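Local coordinates for periplasmic sugar-binding protein (PDB 4RXU) that binds D-glucose in the cleft between its two lobes and probably delivers sugar to an ABC-type transporter as its solute-binding component, at residues Val33-Pro38 against Tyr61-Leu66; Thr50-Ala55 against Thr302-Ala307; Gly154-Leu159 against Val190-Ser195; Ala238-Lys243 against Asp266-Glu271. All blocks are in the same frame, centred on the assembly; numbering follows the deposited sequence.

Contact 1. Residues Val33-Pro38 against Tyr61-Leu66; sequences VGIVLP and YQVEIL
The CD1 methyl of Ile35 drops into the notch between Val63 and Ile65, 3.7 Å from Val63 CG1 and 4.0 Å from Ile65 CG1. Ile35 crosses Val63 at about a right angle but runs alongside Ile65, pointing the same way, and its CG1 branch, anti to the carbonyl carbon (chi1 -65°), carries the methyl into that notch. Two residues on, Leu37 CD1 meets the CG2 branch of Ile65 at 4.1 Å. Beta-branched residues suit these strands, since each offers two bumps close to the backbone. Strands 29-37 and 61-67 belong to a beta-alpha-beta unit of the Rossmann-like, periplasmic-binding-protein type; helix 44-59 makes the crossover and lays Phe52 on Ile35. Over residues 33-37 and 61-66 the strands run parallel, their axes 19° apart, joined by Ile35 N to Glu64 O, Leu66 N to Ile35 O and Leu37 N to Leu66 O, each a hydrogen bond of 2.9 Å. Nearer Val33 they spread: a water bridges the gap, giving a hydrogen to Val33 O (2.6 Å) and accepting one from Glu64 N (2.8 Å). Val63 CG1, anti to the backbone N, nestles against Val33 O.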
loop_
_atom_site.group_PDB
_atom_site.type_symbol
_atom_site.label_atom_id
_atom_site.label_comp_id
_atom_site.label_asym_id
_atom_site.label_seq_id
_atom_site.Cartn_x
_atom_site.Cartn_y
_atom_site.Cartn_z
ATOM N N VAL A 33 14.166 2.451 21.183
ATOM C CA VAL A 33 13.222 2.167 20.098
ATOM C C VAL A 33 14.057 1.720 18.895
ATOM O O VAL A 33 15.161 2.235 18.679
ATOM C CB VAL A 33 12.378 3.397 19.716
ATOM C CG1 VAL A 33 11.418 3.062 18.576
ATOM C CG2 VAL A 33 11.602 3.897 20.912
ATOM N N GLY A 34 13.520 0.773 18.128
ATOM C CA GLY A 34 14.128 0.331 16.887
ATOM C C GLY A 34 13.059 0.280 15.823
ATOM O O GLY A 34 11.890 -0.013 16.117
ATOM N N ILE A 35 13.451 0.639 14.603
ATOM C CA ILE A 35 12.559 0.653 13.453
ATOM C C ILE A 35 13.045 -0.357 12.434
ATOM O O ILE A 35 14.227 -0.344 12.085
ATOM C CB ILE A 35 12.498 2.044 12.805
ATOM C CG1 ILE A 35 11.864 3.052 13.772
ATOM C CG2 ILE A 35 11.696 2.023 11.503
ATOM C CD1 ILE A 35 12.085 4.507 13.361
ATOM N N VAL A 36 12.148 -1.238 11.980
ATOM C CA VAL A 36 12.498 -2.225 10.949
ATOM C C VAL A 36 11.584 -2.068 9.763
ATOM O O VAL A 36 10.361 -2.107 9.911
ATOM C CB VAL A 36 12.474 -3.680 11.485
ATOM C CG1 VAL A 36 12.836 -4.710 10.403
ATOM C CG2 VAL A 36 13.435 -3.830 12.654
ATOM N N LEU A 37 12.190 -1.829 8.603
ATOM C CA LEU A 37 11.437 -1.649 7.337
ATOM C C LEU A 37 11.814 -2.775 6.379
ATOM O O LEU A 37 12.911 -3.304 6.453
ATOM C CB LEU A 37 11.735 -0.281 6.729
ATOM C CG LEU A 37 11.227 0.907 7.577
ATOM C CD1 LEU A 37 11.737 2.195 6.945
ATOM C CD2 LEU A 37 9.703 0.936 7.746
ATOM N N PRO A 38 10.914 -3.127 5.443
ATOM C CA PRO A 38 11.087 -4.420 4.787
ATOM C C PRO A 38 12.119 -4.463 3.678
ATOM O O PRO A 38 12.817 -5.471 3.533
ATOM C CB PRO A 38 9.682 -4.719 4.250
ATOM C CG PRO A 38 9.094 -3.347 4.019
ATOM C CD PRO A 38 9.560 -2.594 5.236
ATOM N N TYR A 61 15.758 13.088 18.576
ATOM C CA TYR A 61 15.738 11.667 18.925
ATOM C C TYR A 61 16.668 10.901 17.999
ATOM O O TYR A 61 16.775 11.210 16.810
ATOM C CB TYR A 61 14.345 11.046 18.778
ATOM C CG TYR A 61 13.249 11.542 19.694
ATOM C CD1 TYR A 61 13.513 12.086 20.955
ATOM C CD2 TYR A 61 11.920 11.410 19.301
ATOM C CE1 TYR A 61 12.475 12.518 21.776
ATOM C CE2 TYR A 61 10.882 11.834 20.105
ATOM C CZ TYR A 61 11.155 12.383 21.343
ATOM O OH TYR A 61 10.078 12.776 22.103
ATOM N N GLN A 62 17.368 9.931 18.580
ATOM C CA GLN A 62 18.146 8.980 17.812
ATOM C C GLN A 62 17.564 7.584 17.966
ATOM O O GLN A 62 17.441 7.057 19.077
ATOM C CB GLN A 62 19.615 8.960 18.204
ATOM C CG GLN A 62 20.454 8.343 17.086
ATOM C CD GLN A 62 21.081 7.003 17.440
ATOM O OE1 GLN A 62 20.468 5.938 17.297
ATOM N NE2 GLN A 62 22.340 7.054 17.871
ATOM N N VAL A 63 17.174 7.027 16.829
ATOM C CA VAL A 63 16.544 5.710 16.744
ATOM C C VAL A 63 17.099 4.998 15.507
ATOM O O VAL A 63 17.100 5.553 14.397
ATOM C CB VAL A 63 15.016 5.852 16.607
ATOM C CG1 VAL A 63 14.345 4.521 16.295
ATOM C CG2 VAL A 63 14.406 6.493 17.839
ATOM N N GLU A 64 17.565 3.768 15.695
ATOM C CA GLU A 64 18.138 3.019 14.588
ATOM C C GLU A 64 17.037 2.495 13.658
ATOM O O GLU A 64 16.005 2.003 14.120
ATOM C CB GLU A 64 19.014 1.860 15.084
ATOM C CG GLU A 64 19.764 1.151 13.964
ATOM C CD GLU A 64 20.825 0.184 14.469
ATOM O OE1 GLU A 64 20.722 -0.264 15.634
ATOM O OE2 GLU A 64 21.764 -0.130 13.701
ATOM N N ILE A 65 17.281 2.627 12.355
ATOM C CA ILE A 65 16.428 2.073 11.296
ATOM C C ILE A 65 17.213 0.988 10.575
ATOM O O ILE A 65 18.307 1.222 10.101
ATOM C CB ILE A 65 16.024 3.157 10.272
ATOM C CG1 ILE A 65 15.293 4.312 10.989
ATOM C CG2 ILE A 65 15.152 2.583 9.159
ATOM C CD1 ILE A 65 15.007 5.529 10.126
ATOM N N LEU A 66 16.654 -0.208 10.547
ATOM C CA LEU A 66 17.212 -1.353 9.827
ATOM C C LEU A 66 16.251 -1.790 8.731
ATOM O O LEU A 66 15.024 -1.774 8.912
ATOM C CB LEU A 66 17.411 -2.549 10.753
ATOM C CG LEU A 66 18.416 -2.300 11.873
ATOM C CD1 LEU A 66 18.443 -3.449 12.866
ATOM C CD2 LEU A 66 19.804 -2.058 11.316
HETATM O O HOH W 1 17.727 2.510 18.224
#

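Contact 2. Residues Thr50-Ala55 against Thr302-Ala307; sequences TRFREA and TLVQDA
Val304 presses both its methyls on helix 44-59, and the Phe52 ring receives them. CG2 of Val304 stands over the centre of the ring in a CH-pi contact, 3.7 Å from the centroid and only 3° off the ring normal, while CG1 lies 3.6 Å from Phe52 CD1. The valine sets CG1 roughly anti to its backbone N and CG2 anti to the carbonyl carbon, and this fork lets CG2 take the ring face while CG1 turns to Ala55 CB, 3.7 Å from it. Phe52 has an unusual first torsion, -91°, off the common staggered values; its ring leans across toward helix 300-315 and brings CZ near Ala307 CB, which sits at the ring edge. The axes of segments 50-55 and 302-307 come within 9.3 Å and cross at -54°; both belong to the N-terminal lobe of the periplasmic-binding-protein fold, where Tyr117 of strand 113-117 meets Phe52, Val304 and Ala307 from the sheet. Ala55 and Ala307 suit this approach because their small side chains admit the bulkier valine and phenylalanine. Arg51 lends only its base: CB touches Val304 CG2 at 3.8 Å, then the chain bends at chi2 and leads the guanidinium away to Tyr357, which receives a hydrogen bond through its carbonyl and a cation-pi contact. On the outer side Gln305, bent at chi2, brings OE1 beside Ala55 CB.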
loop_
_atom_site.group_PDB
_atom_site.type_symbol
_atom_site.label_atom_id
_atom_site.label_comp_id
_atom_site.label_asym_id
_atom_site.label_seq_id
_atom_site.Cartn_x
_atom_site.Cartn_y
_atom_site.Cartn_z
ATOM N N THR A 50 12.900 8.543 5.000
ATOM C CA THR A 50 13.106 9.991 4.949
ATOM C C THR A 50 12.305 10.721 5.996
ATOM O O THR A 50 12.829 11.549 6.741
ATOM C CB THR A 50 12.747 10.542 3.556
ATOM O OG1 THR A 50 13.705 10.036 2.606
ATOM C CG2 THR A 50 12.723 12.116 3.576
ATOM N N ARG A 51 11.026 10.364 6.088
ATOM C CA ARG A 51 10.141 11.026 7.017
ATOM C C ARG A 51 10.478 10.688 8.473
ATOM O O ARG A 51 10.366 11.566 9.349
ATOM C CB ARG A 51 8.686 10.699 6.705
ATOM C CG ARG A 51 8.242 11.093 5.303
ATOM C CD ARG A 51 8.267 12.576 5.089
ATOM N NE ARG A 51 7.795 12.917 3.745
ATOM C CZ ARG A 51 7.574 14.160 3.340
ATOM N NH1 ARG A 51 7.767 15.171 4.177
ATOM N NH2 ARG A 51 7.170 14.378 2.103
ATOM N N PHE A 52 10.902 9.434 8.733
ATOM C CA PHE A 52 11.350 9.084 10.064
ATOM C C PHE A 52 12.543 9.929 10.460
ATOM O O PHE A 52 12.572 10.518 11.544
ATOM C CB PHE A 52 11.715 7.595 10.199
ATOM C CG PHE A 52 10.553 6.723 10.633
ATOM C CD1 PHE A 52 9.910 6.948 11.837
ATOM C CD2 PHE A 52 10.117 5.682 9.836
ATOM C CE1 PHE A 52 8.857 6.147 12.235
ATOM C CE2 PHE A 52 9.073 4.873 10.235
ATOM C CZ PHE A 52 8.442 5.101 11.429
ATOM N N ARG A 53 13.539 9.962 9.578
ATOM C CA ARG A 53 14.769 10.725 9.859
ATOM C C ARG A 53 14.466 12.192 10.108
ATOM O O ARG A 53 14.977 12.780 11.055
ATOM C CB ARG A 53 15.768 10.571 8.723
ATOM C CG ARG A 53 16.439 9.209 8.774
ATOM C CD ARG A 53 17.596 9.081 7.797
ATOM N NE ARG A 53 17.842 7.681 7.423
ATOM C CZ ARG A 53 18.293 6.720 8.236
ATOM N NH1 ARG A 53 18.569 6.964 9.510
ATOM N NH2 ARG A 53 18.461 5.481 7.770
ATOM N N GLU A 54 13.601 12.776 9.285
ATOM C CA GLU A 54 13.198 14.179 9.512
ATOM C C GLU A 54 12.524 14.381 10.876
ATOM O O GLU A 54 12.827 15.314 11.600
ATOM C CB GLU A 54 12.314 14.686 8.381
ATOM C CG GLU A 54 13.104 14.822 7.070
ATOM C CD GLU A 54 12.248 15.016 5.831
ATOM O OE1 GLU A 54 11.012 14.888 5.913
ATOM O OE2 GLU A 54 12.836 15.282 4.751
ATOM N N ALA A 55 11.611 13.489 11.223
ATOM C CA ALA A 55 10.853 13.628 12.486
ATOM C C ALA A 55 11.753 13.404 13.686
ATOM O O ALA A 55 11.654 14.107 14.685
ATOM C CB ALA A 55 9.661 12.668 12.519
ATOM N N THR A 302 2.160 11.775 8.810
ATOM C CA THR A 302 1.234 11.422 9.881
ATOM C C THR A 302 1.521 10.015 10.413
ATOM O O THR A 302 1.487 9.788 11.613
ATOM C CB THR A 302 -0.224 11.494 9.410
ATOM O OG1 THR A 302 -0.458 12.801 8.858
ATOM C CG2 THR A 302 -1.212 11.234 10.555
ATOM N N LEU A 303 1.800 9.081 9.514
ATOM C CA LEU A 303 2.042 7.702 9.909
ATOM C C LEU A 303 3.280 7.655 10.811
ATOM O O LEU A 303 3.275 7.029 11.882
ATOM C CB LEU A 303 2.231 6.824 8.672
ATOM C CG LEU A 303 1.964 5.330 8.923
ATOM C CD1 LEU A 303 0.477 5.042 9.021
ATOM C CD2 LEU A 303 2.596 4.462 7.848
ATOM N N VAL A 304 4.340 8.337 10.378
ATOM C CA VAL A 304 5.572 8.389 11.129
ATOM C C VAL A 304 5.335 8.992 12.510
ATOM O O VAL A 304 5.788 8.451 13.527
ATOM C CB VAL A 304 6.640 9.174 10.339
ATOM C CG1 VAL A 304 7.720 9.744 11.250
ATOM C CG2 VAL A 304 7.231 8.285 9.246
ATOM N N GLN A 305 4.654 10.134 12.557
ATOM C CA GLN A 305 4.436 10.793 13.853
ATOM C C GLN A 305 3.574 9.931 14.767
ATOM O O GLN A 305 3.821 9.866 15.957
ATOM C CB GLN A 305 3.841 12.193 13.703
ATOM C CG GLN A 305 4.238 13.138 14.841
ATOM C CD GLN A 305 5.732 13.447 14.856
ATOM O OE1 GLN A 305 6.356 13.679 13.811
ATOM N NE2 GLN A 305 6.311 13.442 16.039
ATOM N N ASP A 306 2.559 9.268 14.199
ATOM C CA ASP A 306 1.703 8.364 14.979
ATOM C C ASP A 306 2.527 7.269 15.630
ATOM O O ASP A 306 2.350 6.947 16.794
ATOM C CB ASP A 306 0.587 7.775 14.124
ATOM C CG ASP A 306 -0.567 8.722 13.939
ATOM O OD1 ASP A 306 -0.618 9.793 14.596
ATOM O OD2 ASP A 306 -1.446 8.361 13.132
ATOM N N ALA A 307 3.482 6.743 14.878
ATOM C CA ALA A 307 4.379 5.698 15.402
ATOM C C ALA A 307 5.337 6.225 16.474
ATOM O O ALA A 307 5.586 5.564 17.488
ATOM C CB ALA A 307 5.173 5.063 14.272
HETATM O O HOH W 2 9.193 15.171 15.333
#

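Contact 3. Residues Gly154-Leu159 against Val190-Ser195; sequences GNPLYL and VIKNSS
Asn193 grips Leu159 with both ends of its side-chain amide: OD1 accepts from Leu159 N at 2.9 Å and ND2 gives a hydrogen to Leu159 O at 2.8 Å. Its CG sits between backbone N and carbonyl carbon (chi1 70°), the torsion that turns the amide back to the neighbouring strand, so that the side chain continues the pairing after strand 189-191 has ended. Asparagine suits the place because its amide offers the same acceptor and donor as a peptide; Asn234 is a further partner of its ND2. Before it, main-chain bonds tie the strands in parallel: Val190 N to Asn155 O, Leu157 N to Val190 O and Lys192 N to Leu157 O, the last at 2.8 Å. These are the two strands of a beta-alpha-beta unit, with helix 167-185 as the crossover, at one border of the parallel sheet in the C-terminal lobe of this periplasmic-binding-protein fold. On the buried face Leu159 CD1 rests on Ile191 CG2, and helix 195-199, N-capped by Ser194, covers them with Ala197. Packing is also close where Lys192 CB lies over a face of the Tyr158 ring, 3.5 Å from Tyr158 CZ and offset toward the rim. From there the lysine bends at chi2 (-65°) and runs past Pro156, leading its ammonium out to a salt bridge with Asp242. The far end is looser and wetter: Lys192 NZ reaches the carbonyl of exposed Gly154 through a water, 2.9 Å from the nitrogen, and Val190 CG2 merely brushes Gly154 CA. Gly154 has a positive phi, which glycine adopts easily.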
loop_
_atom_site.group_PDB
_atom_site.type_symbol
_atom_site.label_atom_id
_atom_site.label_comp_id
_atom_site.label_asym_id
_atom_site.label_seq_id
_atom_site.Cartn_x
_atom_site.Cartn_y
_atom_site.Cartn_z
ATOM N N GLY A 154 -19.985 -2.880 -20.865
ATOM C CA GLY A 154 -18.939 -3.610 -21.546
ATOM C C GLY A 154 -17.612 -2.896 -21.562
ATOM O O GLY A 154 -16.786 -3.150 -22.435
ATOM N N ASN A 155 -17.396 -2.007 -20.605
ATOM C CA ASN A 155 -16.096 -1.345 -20.468
ATOM C C ASN A 155 -15.022 -2.326 -20.004
ATOM O O ASN A 155 -15.190 -2.960 -18.962
ATOM C CB ASN A 155 -16.205 -0.244 -19.431
ATOM C CG ASN A 155 -17.130 0.858 -19.856
ATOM O OD1 ASN A 155 -16.787 1.656 -20.708
ATOM N ND2 ASN A 155 -18.325 0.885 -19.285
ATOM N N PRO A 156 -13.918 -2.462 -20.756
ATOM C CA PRO A 156 -12.869 -3.360 -20.298
ATOM C C PRO A 156 -12.244 -2.933 -18.971
ATOM O O PRO A 156 -11.887 -1.764 -18.807
ATOM C CB PRO A 156 -11.821 -3.283 -21.414
ATOM C CG PRO A 156 -12.617 -2.936 -22.632
ATOM C CD PRO A 156 -13.643 -1.952 -22.115
ATOM N N LEU A 157 -12.036 -3.921 -18.109
ATOM C CA LEU A 157 -11.478 -3.732 -16.787
ATOM C C LEU A 157 -10.310 -4.689 -16.615
ATOM O O LEU A 157 -10.455 -5.913 -16.794
ATOM C CB LEU A 157 -12.548 -3.976 -15.711
ATOM C CG LEU A 157 -12.076 -3.840 -14.249
ATOM C CD1 LEU A 157 -11.618 -2.430 -13.946
ATOM C CD2 LEU A 157 -13.204 -4.240 -13.320
ATOM N N TYR A 158 -9.154 -4.123 -16.311
ATOM C CA TYR A 158 -7.948 -4.878 -16.056
ATOM C C TYR A 158 -7.597 -4.717 -14.575
ATOM O O TYR A 158 -7.447 -3.588 -14.082
ATOM C CB TYR A 158 -6.823 -4.364 -16.948
ATOM C CG TYR A 158 -7.051 -4.690 -18.422
ATOM C CD1 TYR A 158 -7.921 -3.936 -19.213
ATOM C CD2 TYR A 158 -6.407 -5.765 -19.012
ATOM C CE1 TYR A 158 -8.128 -4.239 -20.560
ATOM C CE2 TYR A 158 -6.616 -6.086 -20.350
ATOM C CZ TYR A 158 -7.481 -5.325 -21.126
ATOM O OH TYR A 158 -7.679 -5.662 -22.466
ATOM N N LEU A 159 -7.497 -5.840 -13.872
ATOM C CA LEU A 159 -7.247 -5.839 -12.417
ATOM C C LEU A 159 -5.801 -6.160 -12.131
ATOM O O LEU A 159 -5.222 -7.042 -12.783
ATOM C CB LEU A 159 -8.118 -6.904 -11.729
ATOM C CG LEU A 159 -9.640 -6.781 -11.912
ATOM C CD1 LEU A 159 -10.348 -8.011 -11.371
ATOM C CD2 LEU A 159 -10.209 -5.499 -11.304
ATOM N N VAL A 190 -16.266 -5.389 -17.791
ATOM C CA VAL A 190 -15.985 -6.757 -18.157
ATOM C C VAL A 190 -14.519 -7.007 -17.890
ATOM O O VAL A 190 -13.660 -6.322 -18.435
ATOM C CB VAL A 190 -16.296 -7.034 -19.637
ATOM C CG1 VAL A 190 -15.843 -8.415 -20.068
ATOM C CG2 VAL A 190 -17.778 -6.875 -19.903
ATOM N N ILE A 191 -14.251 -7.967 -17.006
ATOM C CA ILE A 191 -12.889 -8.281 -16.594
ATOM C C ILE A 191 -12.119 -8.944 -17.729
ATOM O O ILE A 191 -12.560 -9.963 -18.255
ATOM C CB ILE A 191 -12.874 -9.236 -15.400
ATOM C CG1 ILE A 191 -13.586 -8.632 -14.178
ATOM C CG2 ILE A 191 -11.435 -9.607 -15.013
ATOM C CD1 ILE A 191 -13.923 -9.671 -13.127
ATOM N N LYS A 192 -10.946 -8.412 -18.066
ATOM C CA LYS A 192 -10.188 -8.931 -19.208
ATOM C C LYS A 192 -8.932 -9.717 -18.884
ATOM O O LYS A 192 -8.354 -10.307 -19.800
ATOM C CB LYS A 192 -9.771 -7.797 -20.142
ATOM C CG LYS A 192 -10.948 -6.968 -20.603
ATOM C CD LYS A 192 -11.876 -7.799 -21.462
ATOM C CE LYS A 192 -13.061 -6.966 -21.918
ATOM N NZ LYS A 192 -13.792 -7.728 -22.956
ATOM N N ASN A 193 -8.508 -9.745 -17.617
ATOM C CA ASN A 193 -7.249 -10.409 -17.273
ATOM C C ASN A 193 -7.251 -11.323 -16.048
ATOM O O ASN A 193 -6.228 -11.516 -15.411
ATOM C CB ASN A 193 -6.140 -9.387 -17.124
ATOM C CG ASN A 193 -6.312 -8.526 -15.905
ATOM O OD1 ASN A 193 -7.430 -8.294 -15.454
ATOM N ND2 ASN A 193 -5.197 -8.029 -15.375
ATOM N N SER A 194 -8.398 -11.889 -15.710
ATOM C CA SER A 194 -8.427 -12.818 -14.587
ATOM C C SER A 194 -9.632 -13.724 -14.657
ATOM O O SER A 194 -10.745 -13.346 -14.288
ATOM C CB SER A 194 -8.420 -12.092 -13.219
ATOM O OG SER A 194 -8.616 -13.012 -12.159
ATOM N N SER A 195 -9.405 -14.952 -15.092
ATOM C CA SER A 195 -10.461 -15.942 -15.114
ATOM C C SER A 195 -10.997 -16.253 -13.719
ATOM O O SER A 195 -12.183 -16.550 -13.535
ATOM C CB SER A 195 -9.977 -17.241 -15.784
ATOM O OG SER A 195 -8.914 -17.860 -15.075
HETATM O O HOH W 3 -16.070 -5.945 -23.176
#

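Contact 4. Residues Ala238-Lys243 against Asp266-Glu271; sequences ATAADK and DKDVTE
Lys243 and Asp266 form the one salt bridge of this contact, with Lys243 NZ 2.7 Å from Asp266 OD2 and placed on the syn lone pair of that oxygen. Beyond CG the lysine is fully extended, and this length carries the ammonium across to the aspartate, whose own side chain it crosses at about a right angle. The same nitrogen also gives a hydrogen bond to Leu235 O, near the end of helix 224-237. Water adds a third link, accepting from Lys243 NZ at 2.9 Å and donating to Asp268 OD2 at 2.9 Å; the lysine charge and Asp268 do not meet directly, though the opposite charges probably attract. Within each segment, hydrogen bonds shape the backbone. Asp266 OD1 accepts from Asp268 N, 2.9 Å away, making an Asx turn within the type I beta turn from Asp266 to Val269, so one carboxylate both shapes the turn and receives the lysine. The turn leads into strand 269-274, an outermost strand of the parallel sheet in the C-terminal lobe of the periplasmic-binding-protein fold, and the other segment is the loop entering the adjacent strand 246-249. In that loop Asp242 OD2 takes hydrogens from both Thr239 N and Thr239 OG1, approaching from the same face of the carboxylate plane, and thereby braces the short 3-10 turn. Apolar contact is modest. Lysine suits the place because its apolar chain can lie on Val269, whose CG2 is 4.0 Å from Lys243 CB, while its end meets a carboxylate; Lys243 CD lies 3.8 Å from Asp268 CB.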
loop_
_atom_site.group_PDB
_atom_site.type_symbol
_atom_site.label_atom_id
_atom_site.label_comp_id
_atom_site.label_asym_id
_atom_site.label_seq_id
_atom_site.Cartn_x
_atom_site.Cartn_y
_atom_site.Cartn_z
ATOM N N ALA A 238 -5.133 -10.220 -25.063
ATOM C CA ALA A 238 -6.362 -9.488 -25.323
ATOM C C ALA A 238 -6.484 -9.158 -26.796
ATOM O O ALA A 238 -5.489 -9.054 -27.516
ATOM C CB ALA A 238 -6.377 -8.221 -24.504
ATOM N N THR A 239 -7.720 -8.984 -27.243
ATOM C CA THR A 239 -7.979 -8.632 -28.643
ATOM C C THR A 239 -8.454 -7.187 -28.723
ATOM O O THR A 239 -8.680 -6.568 -27.687
ATOM C CB THR A 239 -9.049 -9.547 -29.266
ATOM O OG1 THR A 239 -10.318 -9.288 -28.647
ATOM C CG2 THR A 239 -8.667 -11.013 -29.086
ATOM N N ALA A 240 -8.641 -6.658 -29.937
ATOM C CA ALA A 240 -9.021 -5.247 -30.089
ATOM C C ALA A 240 -10.357 -4.955 -29.381
ATOM O O ALA A 240 -10.551 -3.893 -28.775
ATOM C CB ALA A 240 -9.080 -4.848 -31.565
ATOM N N ALA A 241 -11.253 -5.936 -29.404
ATOM C CA ALA A 241 -12.553 -5.815 -28.725
ATOM C C ALA A 241 -12.457 -5.656 -27.203
ATOM O O ALA A 241 -13.408 -5.228 -26.545
ATOM C CB ALA A 241 -13.419 -7.013 -29.055
ATOM N N ASP A 242 -11.305 -6.025 -26.664
ATOM C CA ASP A 242 -11.031 -5.923 -25.227
ATOM C C ASP A 242 -10.294 -4.648 -24.840
ATOM O O ASP A 242 -9.909 -4.476 -23.682
ATOM C CB ASP A 242 -10.182 -7.113 -24.800
ATOM C CG ASP A 242 -10.838 -8.432 -25.130
ATOM O OD1 ASP A 242 -12.052 -8.554 -24.916
ATOM O OD2 ASP A 242 -10.143 -9.348 -25.612
ATOM N N LYS A 243 -10.104 -3.761 -25.810
ATOM C CA LYS A 243 -9.334 -2.557 -25.605
ATOM C C LYS A 243 -10.210 -1.354 -25.837
ATOM O O LYS A 243 -11.310 -1.275 -25.290
ATOM C CB LYS A 243 -8.088 -2.593 -26.482
ATOM C CG LYS A 243 -7.172 -3.702 -26.014
ATOM C CD LYS A 243 -6.055 -4.001 -26.958
ATOM C CE LYS A 243 -5.390 -5.291 -26.529
ATOM N NZ LYS A 243 -4.150 -5.513 -27.284
ATOM N N ASP A 266 -0.061 0.527 -26.791
ATOM C CA ASP A 266 -0.917 -0.378 -27.535
ATOM C C ASP A 266 -1.825 0.514 -28.355
ATOM O O ASP A 266 -2.665 1.230 -27.806
ATOM C CB ASP A 266 -1.702 -1.257 -26.564
ATOM C CG ASP A 266 -2.569 -2.294 -27.258
ATOM O OD1 ASP A 266 -3.342 -1.937 -28.172
ATOM O OD2 ASP A 266 -2.496 -3.478 -26.861
ATOM N N LYS A 267 -1.649 0.493 -29.672
ATOM C CA LYS A 267 -2.422 1.376 -30.559
ATOM C C LYS A 267 -3.946 1.181 -30.470
ATOM O O LYS A 267 -4.710 2.087 -30.805
ATOM C CB LYS A 267 -1.939 1.234 -32.006
ATOM C CG LYS A 267 -2.257 -0.110 -32.637
ATOM C CD LYS A 267 -1.695 -0.247 -34.040
ATOM C CE LYS A 267 -2.043 -1.615 -34.605
ATOM N NZ LYS A 267 -1.651 -1.745 -36.031
ATOM N N ASP A 268 -4.381 -0.001 -30.026
ATOM C CA ASP A 268 -5.826 -0.318 -29.943
ATOM C C ASP A 268 -6.435 0.163 -28.637
ATOM O O ASP A 268 -7.648 0.113 -28.459
ATOM C CB ASP A 268 -6.085 -1.822 -30.113
ATOM C CG ASP A 268 -5.728 -2.332 -31.512
ATOM O OD1 ASP A 268 -5.963 -1.594 -32.482
ATOM O OD2 ASP A 268 -5.237 -3.475 -31.638
ATOM N N VAL A 269 -5.585 0.608 -27.714
ATOM C CA VAL A 269 -6.035 1.286 -26.495
ATOM C C VAL A 269 -6.122 2.772 -26.811
ATOM O O VAL A 269 -5.105 3.466 -26.932
ATOM C CB VAL A 269 -5.090 1.021 -25.307
ATOM C CG1 VAL A 269 -5.501 1.843 -24.083
ATOM C CG2 VAL A 269 -5.081 -0.464 -24.982
ATOM N N THR A 270 -7.344 3.243 -26.991
ATOM C CA THR A 270 -7.560 4.644 -27.372
ATOM C C THR A 270 -7.564 5.582 -26.181
ATOM O O THR A 270 -7.317 6.768 -26.331
ATOM C CB THR A 270 -8.855 4.832 -28.171
ATOM O OG1 THR A 270 -9.960 4.313 -27.412
ATOM C CG2 THR A 270 -8.719 4.132 -29.555
ATOM N N GLU A 271 -7.850 5.051 -25.003
ATOM C CA GLU A 271 -7.827 5.829 -23.778
ATOM C C GLU A 271 -7.744 4.866 -22.616
ATOM O O GLU A 271 -8.346 3.809 -22.673
ATOM C CB GLU A 271 -9.093 6.688 -23.604
ATOM C CG GLU A 271 -8.906 7.749 -22.517
ATOM C CD GLU A 271 -10.115 8.646 -22.287
ATOM O OE1 GLU A 271 -11.159 8.433 -22.935
ATOM O OE2 GLU A 271 -10.018 9.579 -21.448
HETATM O O HOH W 4 -5.382 -5.746 -29.911
#

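How the contacts relate
Contacts 1 and 2 share the N-terminal lobe and touch, Phe52 of helix 44-59 packing on Ile65; the helix that links the strands of contact 1 is also one partner of contact 2. Contacts 3 and 4 belong to the other lobe and both reach the same parallel sheet, on the far side of the chain's centre, with centres about 42 and 47 Å from that of contact 1. They are joined by a salt bridge and by Tyr158 OH with Asp242 O, a probable hydrogen bond. Both strand pairs rely on backbone bonds, contact 3 being the more buried. Contact 2 is held by apolar packing between helices, whereas contact 4, on the surface, depends on charge, turns and water.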